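Local coordinates for protein uricase (Arthrobacter globiformis, PDB 2YZC) that catalyses the oxidation of uric acid by molecular oxygen to 5-hydroxyisourate, which is further processed to (S)-allantoin, at residues A[92-95]-A[96-100]. Sequence-based numbering, arbitrary orientation.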
loop_
_atom_site.group_PDB
_atom_site.type_symbol
_atom_site.label_atom_id
_atom_site.label_comp_id
_atom_site.label_asym_id
_atom_site.label_seq_id
_atom_site.Cartn_x
_atom_site.Cartn_y
_atom_site.Cartn_z
ATOM N N LEU A 92 -13.088 -18.301 -21.078
ATOM C CA LEU A 92 -12.686 -17.015 -21.643
ATOM C C LEU A 92 -11.595 -17.184 -22.696
ATOM O O LEU A 92 -11.693 -16.645 -23.798
ATOM C CB LEU A 92 -12.180 -16.082 -20.533
ATOM C CG LEU A 92 -13.246 -15.443 -19.640
ATOM C CD1 LEU A 92 -12.609 -14.838 -18.391
ATOM C CD2 LEU A 92 -13.991 -14.383 -20.446
ATOM N N GLY A 93 -10.554 -17.931 -22.344
ATOM C CA GLY A 93 -9.454 -18.150 -23.264
ATOM C C GLY A 93 -9.878 -18.780 -24.575
ATOM O O GLY A 93 -9.471 -18.328 -25.646
ATOM N N LYS A 94 -10.687 -19.829 -24.498
ATOM C CA LYS A 94 -11.147 -20.504 -25.706
ATOM C C LYS A 94 -12.003 -19.568 -26.550
ATOM O O LYS A 94 -11.925 -19.585 -27.778
ATOM C CB LYS A 94 -11.950 -21.754 -25.350
ATOM C CG LYS A 94 -11.154 -22.820 -24.617
ATOM C CD LYS A 94 -12.051 -23.994 -24.249
ATOM C CE LYS A 94 -11.331 -24.995 -23.369
ATOM N NZ LYS A 94 -12.247 -26.085 -22.916
ATOM N N HIS A 95 -12.813 -18.750 -25.886
ATOM C CA HIS A 95 -13.684 -17.806 -26.578
ATOM C C HIS A 95 -12.912 -16.847 -27.476
ATOM O O HIS A 95 -13.214 -16.714 -28.664
ATOM C CB HIS A 95 -14.487 -16.975 -25.576
ATOM C CG HIS A 95 -15.134 -15.772 -26.186
ATOM N ND1 HIS A 95 -16.199 -15.861 -27.057
ATOM C CD2 HIS A 95 -14.833 -14.455 -26.093
ATOM C CE1 HIS A 95 -16.524 -14.650 -27.477
ATOM N NE2 HIS A 95 -15.712 -13.780 -26.906
ATOM N N PHE A 96 -11.926 -16.162 -26.903
ATOM C CA PHE A 96 -11.146 -15.202 -27.674
ATOM C C PHE A 96 -10.275 -15.833 -28.749
ATOM O O PHE A 96 -10.208 -15.326 -29.869
ATOM C CB PHE A 96 -10.285 -14.347 -26.742
ATOM C CG PHE A 96 -11.082 -13.406 -25.891
ATOM C CD1 PHE A 96 -11.803 -12.369 -26.472
ATOM C CD2 PHE A 96 -11.155 -13.588 -24.515
ATOM C CE1 PHE A 96 -12.596 -11.525 -25.688
ATOM C CE2 PHE A 96 -11.943 -12.749 -23.723
ATOM C CZ PHE A 96 -12.663 -11.721 -24.311
ATOM N N THR A 97 -9.611 -16.934 -28.423
ATOM C CA THR A 97 -8.744 -17.588 -29.397
ATOM C C THR A 97 -9.539 -18.172 -30.564
ATOM O O THR A 97 -9.139 -18.047 -31.724
ATOM C CB THR A 97 -7.908 -18.700 -28.734
ATOM O OG1 THR A 97 -8.777 -19.661 -28.129
ATOM C CG2 THR A 97 -7.002 -18.111 -27.658
ATOM N N GLU A 98 -10.672 -18.792 -30.259
ATOM C CA GLU A 98 -11.512 -19.389 -31.289
ATOM C C GLU A 98 -12.396 -18.366 -32.005
ATOM O O GLU A 98 -12.788 -18.570 -33.151
ATOM C CB GLU A 98 -12.392 -20.477 -30.671
ATOM C CG GLU A 98 -11.627 -21.700 -30.187
ATOM C CD GLU A 98 -12.469 -22.599 -29.297
ATOM O OE1 GLU A 98 -13.626 -22.895 -29.670
ATOM O OE2 GLU A 98 -11.971 -23.014 -28.227
ATOM N N GLY A 99 -12.695 -17.260 -31.337
ATOM C CA GLY A 99 -13.560 -16.256 -31.932
ATOM C C GLY A 99 -12.938 -15.291 -32.924
ATOM O O GLY A 99 -13.648 -14.670 -33.711
ATOM N N PHE A 100 -11.619 -15.158 -32.894
ATOM C CA PHE A 100 -10.931 -14.240 -33.793
ATOM C C PHE A 100 -9.736 -14.932 -34.439
ATOM O O PHE A 100 -8.842 -15.417 -33.750
ATOM C CB PHE A 100 -10.488 -13.009 -33.001
ATOM C CG PHE A 100 -11.620 -12.307 -32.301
ATOM C CD1 PHE A 100 -12.411 -11.387 -32.979
ATOM C CD2 PHE A 100 -11.927 -12.603 -30.976
ATOM C CE1 PHE A 100 -13.493 -10.771 -32.349
ATOM C CE2 PHE A 100 -13.007 -11.990 -30.337
ATOM C CZ PHE A 100 -13.792 -11.073 -31.028
#
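The rings of H95 and F96, consecutive residues of helix 85-99, meet as a T-shaped pair: the imidazole turns its edge to the phenyl face, with planes at 70° and centroids 4.8 Å apart. CD2 of H95 stands over the middle of the F96 ring, 3.7 Å from its CD1; H95 reaches there because its CG lies anti to the backbone N (chi1 166°). One turn back, L92 lies side by side with F96, pointing the same way, its CD2 against F96 CE2 at 4.2 Å.

The backbone is bonded as in an alpha helix, F96 N giving a nearly straight bond to L92 O and G99 N a more bent one to H95 O (132°), before F100 leaves helical geometry. T97 OG1, set between its backbone N and carbonyl carbon, lies within bonding reach of both G93 O (2.9 Å) and K94 O (3.2 Å), which is why a short beta-hydroxyl suits the place. E98 runs beside K94, its OE2 against K94 CB at 3.1 Å; the opposite charges do not touch, OE2 being 6.1 Å from K94 NZ.

With F96 cut back to an alanine, the H95 edge would probably lose its aromatic face and a gap would open beside L92.

This is i/i+4 packing at the end of a helix lying against the antiparallel sheet of the uricase T-fold. The side chain of F96 is about 8 Å from that of the active-site K22, near the site without touching the bound allantoate. L92, H95 and F96 pack against helix 67-78, where H95 also meets F77 edge-to-face, and F96 reaches S46 and L48 of strand 38-50, joining the helix end to the sheet.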